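Local coordinates for core protein VP4 (PDB 2JHP), which caps viral messenger RNA inside the bluetongue virus core, carrying the several capping activities in one chain and binding S-adenosyl-L-homocysteine and guanine, at residues H148-Y160 and L382-N396. Sequence-based numbering, arbitrary orientation.
Sequences HKIYGMPEIPPLY and LKKRLFEHLHIVRKN. With SAH (S-adenosyl-L-homocysteine), chain B; GUN (guanine), chain D.
Paired parallel strands at the edge of a Rossmann-like methyltransferase sheet bring Tyr151 and Gly152 beside Val393 and Arg394, next to bound S-adenosyl-L-homocysteine. Val393 N bonds to Ile150 O (3.1 Å), Gly152 N to Val393 O (3.1 Å), and Lys395 N to Gly152 O (3.0 Å). The Tyr151 ring lies alongside Val393, CD2 3.4 Å from its CB, while Ile392 CG2 packs against the backbone N of Gly152. Just beyond the strands the two segments share the bound S-adenosyl-L-homocysteine: Met153 O accepts from the ribose O2' and Asn396 OD1 from the adenine N6, and Met153 CG rests 3.5 Å from adenine C2.

The extended Arg394 chain, with CG anti to the backbone N (chi1 -169°), carries its guanidinium between Met153 CB on one face and Ile156 CD1 on the other, and NH1 donates to Pro154 O (2.8 Å). Farther on, the proline-rich chain follows the helix: the Pro154 ring runs antiparallel past the Glu388 side chain, CB and CG against its CB, and Pro157 CD meets His389 CB at 3.6 Å. The Glu155 carboxylate sits over a face of the Arg385 guanidinium, OE1 3.4 Å from NH2, a salt bridge of charge alone. Glu388 OE2 takes a salt bridge from Lys384 NZ and a hydrogen bond from Ala137 N. Strand 149-152 lies between 393-394 and 131-132, and helix 380-391 also packs against helices 137-141 and 178-186.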
# COMPACT_ATOMS: atom_id res chain seq x y z
N HIS A 148 -13.04 8.92 1.45
CA HIS A 148 -12.66 7.52 1.36
C HIS A 148 -13.18 6.71 2.55
O HIS A 148 -13.26 7.22 3.67
CB HIS A 148 -11.14 7.38 1.27
CG HIS A 148 -10.52 8.24 0.20
ND1 HIS A 148 -10.38 7.82 -1.11
CD2 HIS A 148 -10.01 9.49 0.25
CE1 HIS A 148 -9.81 8.77 -1.81
NE2 HIS A 148 -9.57 9.80 -1.01
N LYS A 149 -13.53 5.46 2.28
CA LYS A 149 -13.94 4.47 3.27
C LYS A 149 -12.87 3.39 3.30
O LYS A 149 -12.62 2.71 2.30
CB LYS A 149 -15.30 3.86 2.90
CG LYS A 149 -16.45 4.87 2.72
CD LYS A 149 -16.82 5.56 4.02
CE LYS A 149 -17.66 6.80 3.78
NZ LYS A 149 -17.58 7.77 4.92
N ILE A 150 -12.20 3.26 4.45
CA ILE A 150 -11.03 2.40 4.59
C ILE A 150 -11.35 1.14 5.39
O ILE A 150 -11.64 1.21 6.60
CB ILE A 150 -9.85 3.16 5.25
CG1 ILE A 150 -9.53 4.48 4.51
CG2 ILE A 150 -8.64 2.25 5.39
CD1 ILE A 150 -9.32 4.39 2.99
N TYR A 151 -11.28 -0.00 4.71
CA TYR A 151 -11.54 -1.31 5.30
C TYR A 151 -10.31 -2.20 5.30
O TYR A 151 -9.35 -1.98 4.55
CB TYR A 151 -12.61 -2.06 4.52
CG TYR A 151 -13.90 -1.30 4.30
CD1 TYR A 151 -14.20 -0.73 3.05
CD2 TYR A 151 -14.85 -1.16 5.31
CE1 TYR A 151 -15.40 -0.04 2.83
CE2 TYR A 151 -16.05 -0.46 5.08
CZ TYR A 151 -16.30 0.08 3.85
OH TYR A 151 -17.47 0.75 3.66
N GLY A 152 -10.37 -3.22 6.14
CA GLY A 152 -9.28 -4.18 6.30
C GLY A 152 -9.54 -5.14 7.44
O GLY A 152 -10.63 -5.16 8.03
N MET A 153 -8.54 -5.97 7.72
CA MET A 153 -8.54 -6.84 8.89
C MET A 153 -7.15 -6.79 9.52
O MET A 153 -6.37 -7.73 9.43
CB MET A 153 -8.95 -8.27 8.50
CG MET A 153 -10.22 -8.33 7.70
SD MET A 153 -10.93 -9.96 7.63
CE MET A 153 -11.98 -9.93 9.09
N PRO A 154 -6.82 -5.64 10.13
CA PRO A 154 -5.48 -5.46 10.69
C PRO A 154 -5.31 -6.24 11.97
O PRO A 154 -6.30 -6.58 12.62
CB PRO A 154 -5.41 -3.95 10.94
CG PRO A 154 -6.82 -3.54 11.14
CD PRO A 154 -7.66 -4.44 10.31
N GLU A 155 -4.05 -6.51 12.33
CA GLU A 155 -3.68 -7.32 13.49
C GLU A 155 -4.13 -6.59 14.73
O GLU A 155 -3.68 -5.50 15.01
CB GLU A 155 -2.16 -7.57 13.52
CG GLU A 155 -1.76 -9.02 13.85
CD GLU A 155 -0.30 -9.19 14.34
OE1 GLU A 155 0.60 -8.45 13.87
OE2 GLU A 155 -0.05 -10.08 15.19
N ILE A 156 -5.06 -7.20 15.46
CA ILE A 156 -5.68 -6.58 16.64
C ILE A 156 -4.69 -6.39 17.80
O ILE A 156 -3.98 -7.33 18.16
CB ILE A 156 -6.91 -7.40 17.09
CG1 ILE A 156 -8.03 -7.30 16.04
CG2 ILE A 156 -7.42 -6.92 18.43
CD1 ILE A 156 -9.30 -8.05 16.41
N PRO A 157 -4.62 -5.17 18.37
CA PRO A 157 -3.73 -4.87 19.51
C PRO A 157 -4.21 -5.54 20.78
O PRO A 157 -5.34 -6.04 20.82
CB PRO A 157 -3.87 -3.36 19.68
CG PRO A 157 -5.22 -3.03 19.10
CD PRO A 157 -5.38 -3.97 17.94
N PRO A 158 -3.34 -5.57 21.81
CA PRO A 158 -3.71 -5.89 23.19
C PRO A 158 -4.83 -4.99 23.70
O PRO A 158 -4.70 -3.77 23.65
CB PRO A 158 -2.43 -5.56 23.98
CG PRO A 158 -1.34 -5.71 23.00
CD PRO A 158 -1.89 -5.34 21.67
N LEU A 159 -5.90 -5.59 24.18
CA LEU A 159 -7.05 -4.85 24.70
C LEU A 159 -7.52 -5.47 25.99
O LEU A 159 -7.02 -6.51 26.42
CB LEU A 159 -8.21 -4.90 23.71
CG LEU A 159 -7.87 -4.65 22.25
CD1 LEU A 159 -9.02 -5.12 21.32
CD2 LEU A 159 -7.54 -3.17 22.01
N TYR A 160 -8.50 -4.80 26.61
CA TYR A 160 -9.22 -5.32 27.76
C TYR A 160 -10.70 -4.92 27.72
O TYR A 160 -11.03 -3.74 27.59
CB TYR A 160 -8.60 -4.83 29.06
CG TYR A 160 -9.23 -5.46 30.29
CD1 TYR A 160 -8.65 -6.59 30.89
CD2 TYR A 160 -10.38 -4.94 30.86
CE1 TYR A 160 -9.21 -7.17 32.01
CE2 TYR A 160 -10.95 -5.52 31.98
CZ TYR A 160 -10.36 -6.63 32.55
OH TYR A 160 -10.93 -7.22 33.67
N LEU A 382 2.90 -1.20 18.60
CA LEU A 382 1.67 -1.03 19.36
C LEU A 382 0.92 0.19 18.82
O LEU A 382 -0.26 0.10 18.49
CB LEU A 382 1.94 -0.88 20.87
CG LEU A 382 0.72 -0.66 21.78
CD1 LEU A 382 -0.35 -1.77 21.61
CD2 LEU A 382 1.10 -0.52 23.23
N LYS A 383 1.62 1.31 18.70
CA LYS A 383 1.02 2.52 18.16
C LYS A 383 0.35 2.25 16.81
O LYS A 383 -0.81 2.58 16.63
CB LYS A 383 2.04 3.65 18.04
CG LYS A 383 1.39 5.01 17.94
CD LYS A 383 2.38 6.13 18.17
CE LYS A 383 3.28 6.33 16.97
NZ LYS A 383 4.25 7.44 17.22
N LYS A 384 1.08 1.63 15.89
CA LYS A 384 0.52 1.26 14.59
C LYS A 384 -0.81 0.54 14.72
O LYS A 384 -1.82 0.99 14.16
CB LYS A 384 1.52 0.39 13.80
CG LYS A 384 1.22 0.27 12.30
CD LYS A 384 2.43 -0.27 11.54
CE LYS A 384 2.04 -1.00 10.25
NZ LYS A 384 1.39 -2.32 10.52
N ARG A 385 -0.80 -0.56 15.47
CA ARG A 385 -1.95 -1.44 15.68
C ARG A 385 -3.15 -0.78 16.35
O ARG A 385 -4.30 -1.15 16.07
CB ARG A 385 -1.53 -2.64 16.51
CG ARG A 385 -0.77 -3.70 15.76
CD ARG A 385 -0.91 -4.99 16.52
NE ARG A 385 0.27 -5.85 16.42
CZ ARG A 385 0.49 -6.89 17.22
NH1 ARG A 385 -0.39 -7.19 18.17
NH2 ARG A 385 1.58 -7.63 17.06
N LEU A 386 -2.90 0.16 17.26
CA LEU A 386 -3.98 0.91 17.88
C LEU A 386 -4.64 1.79 16.81
O LEU A 386 -5.85 1.75 16.60
CB LEU A 386 -3.45 1.76 19.05
CG LEU A 386 -3.00 1.11 20.37
CD1 LEU A 386 -2.30 2.11 21.27
CD2 LEU A 386 -4.17 0.49 21.12
N PHE A 387 -3.82 2.56 16.12
CA PHE A 387 -4.25 3.40 15.02
C PHE A 387 -5.16 2.66 14.06
O PHE A 387 -6.27 3.11 13.78
CB PHE A 387 -3.01 3.92 14.28
CG PHE A 387 -3.31 5.02 13.30
CD1 PHE A 387 -3.97 6.16 13.70
CD2 PHE A 387 -2.88 4.92 11.98
CE1 PHE A 387 -4.24 7.18 12.81
CE2 PHE A 387 -3.13 5.94 11.07
CZ PHE A 387 -3.80 7.08 11.49
N GLU A 388 -4.69 1.51 13.56
CA GLU A 388 -5.42 0.71 12.57
C GLU A 388 -6.71 0.12 13.14
O GLU A 388 -7.71 -0.04 12.43
CB GLU A 388 -4.54 -0.42 12.06
CG GLU A 388 -3.33 0.04 11.22
CD GLU A 388 -2.27 -1.04 11.03
OE1 GLU A 388 -2.31 -2.08 11.74
OE2 GLU A 388 -1.38 -0.86 10.16
N HIS A 389 -6.69 -0.21 14.42
CA HIS A 389 -7.83 -0.85 15.02
C HIS A 389 -8.95 0.15 15.28
O HIS A 389 -10.13 -0.18 15.14
CB HIS A 389 -7.46 -1.60 16.29
CG HIS A 389 -8.58 -2.43 16.83
ND1 HIS A 389 -9.15 -2.21 18.06
CD2 HIS A 389 -9.29 -3.44 16.26
CE1 HIS A 389 -10.13 -3.07 18.25
NE2 HIS A 389 -10.24 -3.83 17.17
N LEU A 390 -8.57 1.35 15.67
CA LEU A 390 -9.55 2.38 15.99
C LEU A 390 -10.22 2.94 14.73
O LEU A 390 -11.42 3.25 14.76
CB LEU A 390 -8.92 3.49 16.83
CG LEU A 390 -8.47 3.09 18.26
CD1 LEU A 390 -7.85 4.26 18.98
CD2 LEU A 390 -9.60 2.49 19.11
N HIS A 391 -9.46 3.03 13.64
CA HIS A 391 -9.83 3.87 12.51
C HIS A 391 -10.12 3.14 11.20
O HIS A 391 -10.35 3.79 10.19
CB HIS A 391 -8.76 4.96 12.30
CG HIS A 391 -8.51 5.81 13.51
ND1 HIS A 391 -9.50 6.56 14.09
CD2 HIS A 391 -7.39 6.02 14.24
CE1 HIS A 391 -9.00 7.19 15.14
NE2 HIS A 391 -7.72 6.88 15.25
N ILE A 392 -10.08 1.81 11.21
CA ILE A 392 -10.39 1.01 10.01
C ILE A 392 -11.62 0.16 10.30
O ILE A 392 -11.71 -0.48 11.35
CB ILE A 392 -9.22 0.07 9.62
CG1 ILE A 392 -8.06 0.86 9.02
CG2 ILE A 392 -9.67 -1.02 8.65
CD1 ILE A 392 -6.72 0.12 9.02
N VAL A 393 -12.57 0.16 9.38
CA VAL A 393 -13.70 -0.74 9.50
C VAL A 393 -13.24 -2.16 9.18
O VAL A 393 -12.70 -2.43 8.10
CB VAL A 393 -14.89 -0.34 8.60
CG1 VAL A 393 -16.12 -1.17 8.97
CG2 VAL A 393 -15.18 1.15 8.76
N ARG A 394 -13.44 -3.04 10.15
CA ARG A 394 -13.07 -4.46 10.02
C ARG A 394 -14.09 -5.14 9.10
O ARG A 394 -15.27 -5.21 9.44
CB ARG A 394 -13.00 -5.11 11.42
CG ARG A 394 -12.38 -6.49 11.43
CD ARG A 394 -11.84 -6.90 12.77
NE ARG A 394 -11.08 -8.14 12.64
CZ ARG A 394 -9.77 -8.22 12.40
NH1 ARG A 394 -9.04 -7.11 12.27
NH2 ARG A 394 -9.18 -9.40 12.29
N LYS A 395 -13.63 -5.58 7.93
CA LYS A 395 -14.46 -6.20 6.88
C LYS A 395 -13.59 -7.06 5.98
O LYS A 395 -12.49 -6.64 5.60
CB LYS A 395 -15.10 -5.11 6.01
CG LYS A 395 -16.56 -5.32 5.66
CD LYS A 395 -17.45 -4.62 6.68
CE LYS A 395 -18.89 -4.50 6.21
NZ LYS A 395 -19.63 -3.50 7.02
N ASN A 396 -14.07 -8.25 5.63
CA ASN A 396 -13.36 -9.12 4.69
C ASN A 396 -13.67 -8.74 3.25
O ASN A 396 -14.80 -8.92 2.77
CB ASN A 396 -13.67 -10.60 4.95
CG ASN A 396 -12.77 -11.56 4.15
OD1 ASN A 396 -12.30 -11.23 3.05
ND2 ASN A 396 -12.55 -12.75 4.70
N SAH B . -3.70 -2.64 1.09
CA SAH B . -2.52 -1.99 1.75
CB SAH B . -1.75 -2.88 2.73
CG SAH B . -1.78 -4.39 2.57
SD SAH B . -1.08 -5.19 4.04
C SAH B . -1.58 -1.34 0.75
O SAH B . -2.02 -0.70 -0.20
OXT SAH B . -0.36 -1.41 0.89
C5' SAH B . -2.29 -6.54 3.87
C4' SAH B . -3.43 -6.43 4.87
O4' SAH B . -4.63 -6.96 4.32
C3' SAH B . -3.16 -7.20 6.16
O3' SAH B . -3.60 -6.38 7.23
C2' SAH B . -4.06 -8.43 6.07
O2' SAH B . -4.54 -8.85 7.32
C1' SAH B . -5.21 -7.90 5.21
N9 SAH B . -5.94 -8.98 4.51
C8 SAH B . -5.42 -10.12 3.95
N7 SAH B . -6.44 -10.84 3.41
C5 SAH B . -7.60 -10.18 3.60
C6 SAH B . -8.93 -10.44 3.25
N6 SAH B . -9.23 -11.55 2.59
N1 SAH B . -9.92 -9.55 3.59
C2 SAH B . -9.61 -8.39 4.27
N3 SAH B . -8.30 -8.12 4.62
C4 SAH B . -7.30 -9.00 4.30
N9 GUN D . 2.14 4.14 12.19
C8 GUN D . 2.34 4.50 10.92
N7 GUN D . 1.73 5.66 10.69
C5 GUN D . 1.14 6.04 11.81
C6 GUN D . 0.37 7.16 12.14
O6 GUN D . 0.13 8.03 11.29
N1 GUN D . -0.12 7.27 13.45
C2 GUN D . 0.18 6.25 14.37
N2 GUN D . -0.27 6.32 15.61
N3 GUN D . 0.93 5.18 14.03
C4 GUN D . 1.40 5.07 12.78
O HOH W 1 -2.25 -4.51 11.02